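Local coordinates for DNA translocase coupling protein (PDB 6O1X), which probably binds ATP and DNA as an FtsK/SpoIIIE-type P-loop translocase that probably acts as the coupling protein of plasmid conjugation, represented here by a piece of the longer membrane protein, at residues G157-M162 and K227-V232; G90-P95 and Q116-N121; H131-G136 and I276-P281; L98-K103 and Q339-D344. All blocks are in the same frame, centred on the assembly; numbering follows the deposited sequence.

Interaction 1 of 4, residues G157-M162 and K227-V232. With BGC (beta-D-glucopyranose), chain D.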
# COMPACT_ATOMS: atom_id res chain seq x y z
N GLY A 157 -21.57 -5.24 2.75
CA GLY A 157 -22.17 -6.56 2.89
C GLY A 157 -21.33 -7.76 2.49
O GLY A 157 -21.89 -8.84 2.24
N ALA A 158 -19.99 -7.61 2.46
CA ALA A 158 -19.12 -8.73 2.12
C ALA A 158 -19.00 -9.71 3.31
O ALA A 158 -19.15 -9.30 4.47
CB ALA A 158 -17.74 -8.21 1.73
N ILE A 159 -18.72 -11.01 3.00
CA ILE A 159 -18.40 -12.10 3.92
C ILE A 159 -16.86 -11.97 4.10
O ILE A 159 -16.15 -11.89 3.09
CB ILE A 159 -18.73 -13.50 3.32
CG1 ILE A 159 -20.26 -13.75 3.17
CG2 ILE A 159 -18.06 -14.65 4.11
CD1 ILE A 159 -20.56 -14.88 2.19
N ALA A 160 -16.35 -12.03 5.33
CA ALA A 160 -14.94 -11.88 5.58
C ALA A 160 -14.25 -13.05 6.29
O ALA A 160 -14.83 -13.66 7.20
CB ALA A 160 -14.70 -10.61 6.38
N TYR A 161 -12.97 -13.32 5.87
CA TYR A 161 -12.07 -14.28 6.48
C TYR A 161 -10.79 -13.57 6.78
O TYR A 161 -10.30 -12.82 5.94
CB TYR A 161 -11.83 -15.50 5.59
CG TYR A 161 -13.10 -16.25 5.29
CD1 TYR A 161 -13.60 -17.20 6.18
CD2 TYR A 161 -13.79 -16.03 4.11
CE1 TYR A 161 -14.76 -17.91 5.90
CE2 TYR A 161 -14.98 -16.70 3.84
CZ TYR A 161 -15.46 -17.64 4.74
OH TYR A 161 -16.59 -18.34 4.44
N MET A 162 -10.27 -13.76 8.00
CA MET A 162 -9.06 -13.07 8.44
C MET A 162 -8.01 -14.10 8.90
O MET A 162 -8.31 -14.97 9.70
CB MET A 162 -9.43 -12.04 9.51
CG MET A 162 -10.43 -10.98 9.00
SD MET A 162 -11.57 -10.24 10.24
CE MET A 162 -12.83 -11.53 10.36
N LYS A 227 -22.25 -13.40 -2.60
CA LYS A 227 -21.72 -12.28 -1.86
C LYS A 227 -20.22 -12.17 -2.12
O LYS A 227 -19.57 -13.19 -2.35
CB LYS A 227 -22.02 -12.43 -0.36
CG LYS A 227 -23.46 -12.11 0.03
CD LYS A 227 -23.62 -12.07 1.55
CE LYS A 227 -24.85 -11.31 2.01
NZ LYS A 227 -24.67 -9.82 1.94
N ARG A 228 -19.67 -10.95 -2.08
CA ARG A 228 -18.23 -10.75 -2.22
C ARG A 228 -17.56 -11.39 -0.99
O ARG A 228 -18.02 -11.20 0.15
CB ARG A 228 -17.85 -9.24 -2.29
CG ARG A 228 -16.33 -9.00 -2.45
CD ARG A 228 -15.91 -7.55 -2.78
NE ARG A 228 -16.64 -7.02 -3.93
CZ ARG A 228 -16.27 -7.19 -5.20
NH1 ARG A 228 -15.17 -7.86 -5.50
NH2 ARG A 228 -17.04 -6.72 -6.19
N ILE A 229 -16.48 -12.11 -1.22
CA ILE A 229 -15.70 -12.71 -0.13
C ILE A 229 -14.39 -11.95 -0.03
O ILE A 229 -13.64 -11.86 -1.00
CB ILE A 229 -15.53 -14.26 -0.30
CG1 ILE A 229 -16.91 -14.99 -0.23
CG2 ILE A 229 -14.52 -14.83 0.74
CD1 ILE A 229 -16.91 -16.45 -0.45
N ILE A 230 -14.14 -11.36 1.14
CA ILE A 230 -12.89 -10.65 1.40
C ILE A 230 -12.01 -11.50 2.33
O ILE A 230 -12.44 -11.88 3.42
CB ILE A 230 -13.05 -9.15 1.85
CG1 ILE A 230 -11.69 -8.50 2.20
CG2 ILE A 230 -13.98 -8.99 3.06
CD1 ILE A 230 -10.61 -8.54 1.17
N VAL A 231 -10.78 -11.77 1.89
CA VAL A 231 -9.78 -12.57 2.63
C VAL A 231 -8.57 -11.70 3.03
O VAL A 231 -7.81 -11.25 2.16
CB VAL A 231 -9.32 -13.84 1.85
CG1 VAL A 231 -8.58 -14.81 2.77
CG2 VAL A 231 -10.51 -14.51 1.16
N VAL A 232 -8.39 -11.48 4.32
CA VAL A 232 -7.31 -10.64 4.80
C VAL A 232 -6.23 -11.54 5.37
O VAL A 232 -6.46 -12.22 6.36
CB VAL A 232 -7.76 -9.53 5.81
CG1 VAL A 232 -6.60 -8.62 6.16
CG2 VAL A 232 -8.92 -8.71 5.26
C2 BGC D . -18.22 -21.83 5.45
C3 BGC D . -18.17 -23.36 5.40
C4 BGC D . -16.76 -23.83 5.05
C5 BGC D . -15.74 -23.21 5.99
C6 BGC D . -14.31 -23.52 5.63
C1 BGC D . -17.15 -21.32 6.41
O1 BGC D . -17.20 -19.94 6.47
O2 BGC D . -19.50 -21.37 5.87
O3 BGC D . -19.11 -23.85 4.46
O4 BGC D . -16.69 -25.25 5.13
O5 BGC D . -15.87 -21.77 5.97
O6 BGC D . -13.42 -22.98 6.60
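Backbone hydrogen bonds tie Ile159 and Tyr161 to the strand that starts at Ile229. Ile159 N donates to Arg228 O at 2.9 Å, and Ile159 O accepts from Ile230 N. Two residues on, Tyr161 N donates to Ile230 O and Tyr161 O accepts from Val232 N at 2.8 Å. A further polar bond closes the N-terminal end. Lys227 NZ donates to Gly157 O at 3.0 Å, in the carbonyl plane and on a lone pair. The lysine chain bends only at its last torsion (chi4 -77°), which brings the ammonium group onto that carbonyl. Gly157 closes the C-terminal end of helix 142-155 in a Schellman motif. Strand 159-163 begins two residues later and runs parallel to strand 229-233, at 16°, in the mixed sheet of the P-loop NTPase core.

The apolar contacts of the strands fall on two faces. On one, the Tyr161 ring presents its edge to Ile229, with CE2 3.6 Å from CG2. On the other, Ile230 CG2 packs against Ala160 CB at 3.8 Å, and helix 142-155 covers both residues through Leu153, Leu150 and Leu154. Before the strand proper, Lys227 CB rests on Ile159 CD1 at 3.8 Å, the two chains crossing at about a right angle. The phenol of Tyr161 reaches a bound glucose: OH and O1 of beta-D-glucopyranose share a hydrogen bond of 2.7 Å. Leu191 and Tyr194 of helix 185-209 touch the same tyrosine.

Interaction 2 of 4, residues G90-P95 and Q116-N121. With BGC (beta-D-glucopyranose), chain C.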
# COMPACT_ATOMS: atom_id res chain seq x y z
N GLY A 90 6.48 22.87 -2.48
CA GLY A 90 5.66 23.41 -1.40
C GLY A 90 4.18 23.44 -1.72
O GLY A 90 3.37 23.57 -0.80
N ASP A 91 3.82 23.32 -3.01
CA ASP A 91 2.43 23.33 -3.48
C ASP A 91 1.86 21.90 -3.61
O ASP A 91 0.68 21.72 -3.93
CB ASP A 91 2.33 24.10 -4.81
CG ASP A 91 2.44 25.62 -4.65
OD1 ASP A 91 3.43 26.10 -4.03
OD2 ASP A 91 1.54 26.34 -5.16
N ALA A 92 2.72 20.88 -3.37
CA ALA A 92 2.36 19.46 -3.43
C ALA A 92 1.89 19.05 -2.04
O ALA A 92 2.58 18.31 -1.32
CB ALA A 92 3.57 18.63 -3.86
N LYS A 93 0.73 19.58 -1.64
CA LYS A 93 0.20 19.30 -0.32
C LYS A 93 -0.67 18.00 -0.26
O LYS A 93 -1.54 17.74 -1.10
CB LYS A 93 -0.53 20.51 0.31
CG LYS A 93 -1.63 21.15 -0.54
CD LYS A 93 -2.24 22.38 0.15
CE LYS A 93 -3.29 23.06 -0.72
NZ LYS A 93 -3.90 24.24 -0.05
N ILE A 94 -0.34 17.19 0.75
CA ILE A 94 -0.98 15.98 1.22
C ILE A 94 -0.93 16.05 2.74
O ILE A 94 0.11 16.42 3.28
CB ILE A 94 -0.42 14.64 0.66
CG1 ILE A 94 1.11 14.59 0.58
CG2 ILE A 94 -1.04 14.34 -0.67
CD1 ILE A 94 1.69 13.27 -0.14
N PRO A 95 -2.04 15.74 3.44
CA PRO A 95 -2.02 15.81 4.92
C PRO A 95 -0.96 14.89 5.53
O PRO A 95 -0.52 13.94 4.89
CB PRO A 95 -3.42 15.37 5.33
CG PRO A 95 -4.25 15.46 4.11
CD PRO A 95 -3.36 15.28 2.94
N GLN A 116 -5.57 9.78 0.65
CA GLN A 116 -5.53 10.99 -0.14
C GLN A 116 -4.22 11.23 -0.84
O GLN A 116 -3.18 11.22 -0.20
CB GLN A 116 -5.82 12.19 0.76
CG GLN A 116 -6.69 13.24 0.14
CD GLN A 116 -7.06 14.27 1.18
OE1 GLN A 116 -6.37 15.28 1.35
NE2 GLN A 116 -8.15 14.01 1.91
N THR A 117 -4.29 11.53 -2.12
CA THR A 117 -3.09 11.93 -2.86
C THR A 117 -3.15 13.46 -3.08
O THR A 117 -3.94 14.14 -2.41
CB THR A 117 -2.82 11.06 -4.12
OG1 THR A 117 -1.56 11.46 -4.68
CG2 THR A 117 -3.93 11.17 -5.16
N PHE A 118 -2.30 14.00 -3.96
CA PHE A 118 -2.16 15.43 -4.26
C PHE A 118 -3.45 16.10 -4.69
O PHE A 118 -3.75 17.19 -4.22
CB PHE A 118 -1.03 15.64 -5.27
CG PHE A 118 0.28 15.10 -4.73
CD1 PHE A 118 0.95 15.76 -3.70
CD2 PHE A 118 0.81 13.90 -5.20
CE1 PHE A 118 2.13 15.24 -3.17
CE2 PHE A 118 2.01 13.40 -4.69
CZ PHE A 118 2.66 14.07 -3.67
N SER A 119 -4.25 15.41 -5.52
CA SER A 119 -5.55 15.88 -5.98
C SER A 119 -6.54 14.72 -5.98
O SER A 119 -6.62 13.96 -6.94
CB SER A 119 -5.43 16.50 -7.37
OG SER A 119 -6.69 16.93 -7.86
N GLY A 120 -7.25 14.57 -4.88
CA GLY A 120 -8.25 13.52 -4.74
C GLY A 120 -7.79 12.31 -3.96
O GLY A 120 -6.66 12.24 -3.45
N ASN A 121 -8.69 11.35 -3.87
CA ASN A 121 -8.46 10.11 -3.15
C ASN A 121 -8.01 8.97 -4.01
O ASN A 121 -8.25 8.99 -5.22
CB ASN A 121 -9.70 9.73 -2.37
CG ASN A 121 -10.08 10.74 -1.32
OD1 ASN A 121 -9.23 11.43 -0.74
ND2 ASN A 121 -11.37 10.84 -1.06
C2 BGC C . -5.00 8.52 -8.82
C3 BGC C . -6.17 8.11 -7.94
C4 BGC C . -7.05 7.10 -8.66
C5 BGC C . -6.21 5.90 -9.10
C6 BGC C . -6.99 4.92 -9.94
C1 BGC C . -4.22 7.29 -9.28
O1 BGC C . -3.31 7.70 -10.23
O2 BGC C . -4.14 9.40 -8.11
O3 BGC C . -6.90 9.27 -7.57
O4 BGC C . -8.08 6.63 -7.79
O5 BGC C . -5.10 6.35 -9.90
O6 BGC C . -6.24 3.76 -10.22
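Ile94 and Phe118 bring two irregular segments together, with CA atoms 5.6 Å apart and no hydrogen bond between the chains. Two residues before Ile94, Ala92 is the centre of an inverse gamma turn. On the other side, Thr117 N bonds to Gly120 O at 2.8 Å and closes the turn between strands 111-116 and 121-125.

Ile94 meets the turn with two branches. Its CD1 lies 3.6 Å from Phe118 CE1. Its CG2 presses on the backbone instead, 3.3 Å from Thr117 C. The first torsion (chi1 41°) sets CG1 between the backbone N and the carbonyl carbon, and from there the chain extends to the phenyl group. Ala92 meets the same ring corner. Its CB is 3.7 Å from Phe118 CE1, and Ala92 O lies at the ring edge, near the ring plane. Pro95 and the Gln116 side chain cross at about a right angle, with Pro95 CD 3.4 Å from Gln116 OE1.

Thr117 turns away from this contact, and its OG1 is bonded to Gln337 O of strand 334-340. Farther along, Asn121 O accepts a hydrogen bond of 2.7 Å from O3 of a bound beta-D-glucopyranose, which Asp334 and Lys123 also hold. The join between the segment leaving strand 82-89 and the turn thus rests on van der Waals contact, with no direct hydrogen bond to fix its alignment.

Interaction 3 of 4, residues H131-G136 and I276-P281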
# COMPACT_ATOMS: atom_id res chain seq x y z
N HIS A 131 -6.90 -7.88 -6.23
CA HIS A 131 -6.06 -8.20 -5.05
C HIS A 131 -5.15 -7.06 -4.72
O HIS A 131 -4.72 -6.33 -5.61
CB HIS A 131 -5.25 -9.51 -5.26
CG HIS A 131 -6.05 -10.63 -5.86
ND1 HIS A 131 -7.13 -11.19 -5.19
CD2 HIS A 131 -5.94 -11.21 -7.08
CE1 HIS A 131 -7.64 -12.08 -6.02
NE2 HIS A 131 -6.94 -12.15 -7.15
N ILE A 132 -4.86 -6.92 -3.43
CA ILE A 132 -4.06 -5.85 -2.87
C ILE A 132 -3.00 -6.46 -2.01
O ILE A 132 -3.28 -7.39 -1.24
CB ILE A 132 -4.97 -4.89 -2.01
CG1 ILE A 132 -6.12 -4.26 -2.84
CG2 ILE A 132 -4.11 -3.80 -1.32
CD1 ILE A 132 -7.27 -3.71 -2.03
N LEU A 133 -1.78 -5.90 -2.13
CA LEU A 133 -0.59 -6.26 -1.38
C LEU A 133 -0.19 -4.99 -0.64
O LEU A 133 -0.06 -3.92 -1.25
CB LEU A 133 0.51 -6.71 -2.35
CG LEU A 133 1.77 -7.45 -1.85
CD1 LEU A 133 2.92 -6.49 -1.64
CD2 LEU A 133 1.51 -8.37 -0.64
N SER A 134 -0.08 -5.09 0.69
CA SER A 134 0.30 -3.99 1.54
C SER A 134 1.64 -4.32 2.23
O SER A 134 1.72 -5.24 3.04
CB SER A 134 -0.81 -3.64 2.53
OG SER A 134 -0.57 -2.38 3.14
N ALA A 135 2.69 -3.59 1.88
CA ALA A 135 4.02 -3.81 2.44
C ALA A 135 4.45 -2.69 3.31
O ALA A 135 4.30 -1.51 2.95
CB ALA A 135 5.03 -4.03 1.33
N GLY A 136 5.00 -3.05 4.44
CA GLY A 136 5.51 -2.08 5.40
C GLY A 136 6.06 -2.75 6.63
O GLY A 136 5.52 -3.77 7.07
N ILE A 276 -3.42 -8.91 1.21
CA ILE A 276 -2.25 -9.50 1.83
C ILE A 276 -1.31 -8.50 2.47
O ILE A 276 -0.91 -7.54 1.82
CB ILE A 276 -1.53 -10.36 0.76
CG1 ILE A 276 -2.52 -11.35 0.07
CG2 ILE A 276 -0.36 -11.13 1.39
CD1 ILE A 276 -2.13 -11.82 -1.39
N GLY A 277 -0.94 -8.77 3.73
CA GLY A 277 0.04 -7.97 4.46
C GLY A 277 1.43 -8.58 4.40
O GLY A 277 1.56 -9.81 4.43
N VAL A 278 2.47 -7.75 4.23
CA VAL A 278 3.88 -8.19 4.25
C VAL A 278 4.69 -7.19 5.08
O VAL A 278 4.61 -5.99 4.83
CB VAL A 278 4.60 -8.45 2.89
CG1 VAL A 278 5.86 -9.31 3.09
CG2 VAL A 278 3.70 -9.09 1.87
N GLN A 279 5.53 -7.69 5.99
CA GLN A 279 6.39 -6.84 6.81
C GLN A 279 7.79 -6.74 6.21
O GLN A 279 8.35 -5.65 6.11
CB GLN A 279 6.47 -7.38 8.23
CG GLN A 279 6.83 -6.35 9.27
CD GLN A 279 6.30 -6.76 10.62
OE1 GLN A 279 5.27 -6.24 11.11
NE2 GLN A 279 6.98 -7.71 11.24
N ARG A 280 8.32 -7.89 5.78
CA ARG A 280 9.65 -8.07 5.24
C ARG A 280 9.65 -8.58 3.81
O ARG A 280 9.54 -9.80 3.57
CB ARG A 280 10.46 -9.02 6.15
CG ARG A 280 11.96 -9.02 5.89
CD ARG A 280 12.57 -7.73 6.36
NE ARG A 280 12.85 -6.80 5.27
CZ ARG A 280 13.07 -5.50 5.44
NH1 ARG A 280 13.34 -4.72 4.40
NH2 ARG A 280 13.04 -4.97 6.65
N PRO A 281 9.83 -7.65 2.85
CA PRO A 281 9.92 -8.05 1.43
C PRO A 281 11.07 -9.03 1.16
O PRO A 281 12.23 -8.72 1.41
CB PRO A 281 10.16 -6.72 0.71
CG PRO A 281 9.63 -5.68 1.65
CD PRO A 281 10.00 -6.20 3.00
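Leu133 and Val278 meet on one face of a parallel strand pair, with CD2 of the leucine 3.4 Å from CG2 of the valine. The same CD2 touches Ile276 CB at 3.9 Å, so one methyl spans two residues of the partner strand. The Leu133 side chain leaves with CG anti to the backbone N (chi1 -167°), which helps bring this branch across.

Four backbone hydrogen bonds set the spacing. Ile276 N donates to Ile132 O, Ser134 N to Ile276 O at 2.8 Å, and Val278 N to Ser134 O. The last, Gly136 N to Val278 O at 3.0 Å, holds the first glycine of the Walker A sequence, predicted to bind ATP. Beyond it, Gln279 CA makes a CH···O contact of 3.2 Å with Gly136 O. The pairing thus reaches from the strand into the start of the P-loop. The Gln279 side chain comes within about 4 Å of the bound nucleotide analogue, nearest atoms.

On the opposite face, Ser134 OG bonds to Lys142 O at the start of helix 142-155. Strand 131-135 lies between strands 272-278 and 296-299. Helix 142-155 packs on Ile132 and Ser134, while helix 305-312 touches Ala135 and Pro281.

Interaction 4 of 4, residues L98-K103 and Q339-D344. With AGS (phosphothiophosphoric acid-adenylate ester), chain E.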
# COMPACT_ATOMS: atom_id res chain seq x y z
N LEU A 98 -4.63 12.01 8.55
CA LEU A 98 -5.92 11.93 7.89
C LEU A 98 -6.73 10.80 8.56
O LEU A 98 -6.46 9.63 8.30
CB LEU A 98 -5.67 11.65 6.39
CG LEU A 98 -6.84 11.79 5.43
CD1 LEU A 98 -7.21 13.24 5.22
CD2 LEU A 98 -6.46 11.22 4.11
N PRO A 99 -7.64 11.11 9.50
CA PRO A 99 -8.41 10.02 10.13
C PRO A 99 -9.51 9.51 9.21
O PRO A 99 -9.99 10.23 8.35
CB PRO A 99 -9.00 10.67 11.39
CG PRO A 99 -8.75 12.15 11.27
CD PRO A 99 -8.07 12.44 9.97
N TRP A 100 -9.91 8.24 9.39
CA TRP A 100 -10.96 7.59 8.63
C TRP A 100 -12.28 8.21 9.00
O TRP A 100 -12.49 8.56 10.16
CB TRP A 100 -11.00 6.08 8.95
CG TRP A 100 -12.24 5.42 8.41
CD1 TRP A 100 -13.37 5.11 9.11
CD2 TRP A 100 -12.55 5.24 7.03
NE1 TRP A 100 -14.35 4.67 8.25
CE2 TRP A 100 -13.86 4.72 6.96
CE3 TRP A 100 -11.82 5.39 5.84
CZ2 TRP A 100 -14.47 4.41 5.76
CZ3 TRP A 100 -12.44 5.07 4.65
CH2 TRP A 100 -13.76 4.65 4.62
N ASP A 101 -13.21 8.30 8.03
CA ASP A 101 -14.56 8.78 8.28
C ASP A 101 -15.48 7.95 7.39
O ASP A 101 -15.18 7.72 6.22
CB ASP A 101 -14.69 10.29 7.98
CG ASP A 101 -15.94 10.93 8.60
OD1 ASP A 101 -17.07 10.59 8.16
OD2 ASP A 101 -15.79 11.77 9.50
N ASP A 102 -16.61 7.48 7.95
CA ASP A 102 -17.59 6.68 7.22
C ASP A 102 -18.17 7.40 5.99
O ASP A 102 -18.79 6.77 5.13
CB ASP A 102 -18.68 6.16 8.17
CG ASP A 102 -18.45 4.74 8.67
OD1 ASP A 102 -17.26 4.28 8.69
OD2 ASP A 102 -19.43 4.09 9.08
N LYS A 103 -17.85 8.70 5.85
CA LYS A 103 -18.26 9.52 4.71
C LYS A 103 -17.51 9.19 3.42
O LYS A 103 -18.00 9.54 2.35
CB LYS A 103 -18.18 11.04 5.05
CG LYS A 103 -16.78 11.63 5.05
CD LYS A 103 -16.79 13.05 5.57
CE LYS A 103 -15.45 13.74 5.35
NZ LYS A 103 -15.19 14.81 6.34
N GLN A 339 -1.44 9.74 1.54
CA GLN A 339 -1.56 9.66 2.98
C GLN A 339 -2.75 8.75 3.31
O GLN A 339 -3.90 9.13 3.10
CB GLN A 339 -1.70 11.05 3.62
CG GLN A 339 -1.80 11.04 5.18
CD GLN A 339 -0.59 10.48 5.89
OE1 GLN A 339 0.53 10.44 5.35
NE2 GLN A 339 -0.79 10.03 7.12
N ALA A 340 -2.45 7.56 3.82
CA ALA A 340 -3.45 6.56 4.19
C ALA A 340 -4.36 7.07 5.29
O ALA A 340 -3.86 7.71 6.22
CB ALA A 340 -2.77 5.27 4.63
N PHE A 341 -5.66 6.74 5.22
CA PHE A 341 -6.60 7.06 6.28
C PHE A 341 -6.18 6.30 7.50
O PHE A 341 -5.66 5.18 7.42
CB PHE A 341 -8.05 6.67 5.96
CG PHE A 341 -8.67 7.34 4.77
CD1 PHE A 341 -8.84 8.72 4.73
CD2 PHE A 341 -9.17 6.59 3.71
CE1 PHE A 341 -9.41 9.35 3.62
CE2 PHE A 341 -9.78 7.21 2.61
CZ PHE A 341 -9.90 8.59 2.57
N TYR A 342 -6.35 6.93 8.63
CA TYR A 342 -6.04 6.29 9.86
C TYR A 342 -7.34 5.67 10.34
O TYR A 342 -8.30 6.38 10.70
CB TYR A 342 -5.43 7.24 10.89
CG TYR A 342 -5.01 6.53 12.16
CD1 TYR A 342 -4.30 5.34 12.11
CD2 TYR A 342 -5.34 7.04 13.41
CE1 TYR A 342 -3.90 4.69 13.27
CE2 TYR A 342 -4.97 6.39 14.58
CZ TYR A 342 -4.24 5.21 14.50
OH TYR A 342 -3.83 4.55 15.64
N PHE A 343 -7.37 4.33 10.24
CA PHE A 343 -8.47 3.51 10.72
C PHE A 343 -8.06 3.01 12.09
O PHE A 343 -7.20 2.12 12.23
CB PHE A 343 -8.78 2.35 9.75
CG PHE A 343 -10.04 1.60 10.13
CD1 PHE A 343 -11.29 2.09 9.77
CD2 PHE A 343 -9.97 0.41 10.85
CE1 PHE A 343 -12.44 1.39 10.12
CE2 PHE A 343 -11.13 -0.28 11.21
CZ PHE A 343 -12.36 0.22 10.84
N ASP A 344 -8.63 3.63 13.10
CA ASP A 344 -8.41 3.35 14.51
C ASP A 344 -9.53 2.44 14.95
O ASP A 344 -10.67 2.89 15.03
CB ASP A 344 -8.46 4.67 15.29
CG ASP A 344 -8.10 4.59 16.76
OD1 ASP A 344 -8.41 3.55 17.40
OD2 ASP A 344 -7.55 5.58 17.28
PG AGS E . 2.14 -2.73 11.67
S1G AGS E . 2.83 -2.48 13.43
O2G AGS E . 1.59 -4.20 11.40
O3G AGS E . 3.02 -2.56 10.39
PB AGS E . -0.48 -1.48 12.11
O1B AGS E . -0.99 -2.59 12.96
O2B AGS E . -1.37 -1.11 10.97
O3B AGS E . 0.94 -1.74 11.45
PA AGS E . -0.32 0.34 14.46
O1A AGS E . -1.48 1.24 14.64
O2A AGS E . -0.22 -0.91 15.35
O3A AGS E . -0.22 -0.14 12.94
O5' AGS E . 1.01 1.18 14.72
C5' AGS E . 1.42 2.21 13.80
C4' AGS E . 1.63 3.54 14.49
O4' AGS E . 1.55 4.60 13.52
C3' AGS E . 0.66 3.93 15.61
O3' AGS E . 1.29 4.70 16.63
C2' AGS E . -0.44 4.70 14.86
O2' AGS E . -1.01 5.75 15.63
C1' AGS E . 0.31 5.29 13.65
N9 AGS E . -0.40 5.18 12.38
C8 AGS E . -0.69 4.05 11.67
N7 AGS E . -1.31 4.27 10.54
C5 AGS E . -1.46 5.65 10.51
C6 AGS E . -2.10 6.52 9.60
N6 AGS E . -2.73 6.11 8.49
N1 AGS E . -2.10 7.84 9.89
C2 AGS E . -1.50 8.26 11.01
N3 AGS E . -0.87 7.53 11.94
C4 AGS E . -0.90 6.22 11.63
O HOH W 1 -3.39 9.57 8.22
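Leu98 O accepts a 2.7 Å hydrogen bond from Tyr342 N, and Trp100 N returns one of 2.8 Å to Tyr342 O. The second donor sits above the carbonyl plane. Together they form a single bridge around Pro99. One water joins Leu98 N, Gln339 NE2 and Ala340 O. The Gln339 amide is also held by Arg326, which donates to its OE1, and by Lys324 O.

The same carbonyl, Ala340 O, takes a hydrogen bond from N6 of the bound ATP analogue at 3.0 Å, a backbone contact to the adenine amino group. Tyr342 lies against the base with CD1 3.3 Å from C5 of the analogue. Its OH receives a weak bond from the ribose O2'.

Away from the nucleotide, Trp100 turns an edge to the face of Phe341 in an offset edge-to-face pair, planes at 78°. Phe343 in turn directs its edge at the indole face, with planes at 64°. Trp100 NE1 bonds to Asp102 OD1 at 3.0 Å, close to the ring plane, which helps fix the rotation of the indole. Leu98 CD2 packs on Phe341 CD1 at 3.5 Å.

Helix 142-155 backs this aromatic cluster through Cys148 and Trp151, and its Lys155 pairs with Asp102. Strand 111-116 meets Leu98 and Phe341 through Gln116 and Val113.

Interactions 1, 3 and 4 are largely buried and reach one mixed sheet. Interaction 2 is only partly buried and lies in loops at the end of strand 111-116 of the same sheet. Interactions 1 and 3 are parallel strand pairings, and their strands 229-233 and 272-278 are neighbours. Both lie within the chain loop closed by interaction 4. Interactions 2 and 4 cross along the chain and touch, with Gln116 O 2.9 Å from Gln339 N. Regular backbone bonding dominates in interactions 1 and 3, a lone bridge with aromatic rings in interaction 4, and van der Waals contact without hydrogen bonds in interaction 2. Interaction 4 contacts adenine and ribose, while interaction 3 leads into the P-loop, predicted to bind ATP.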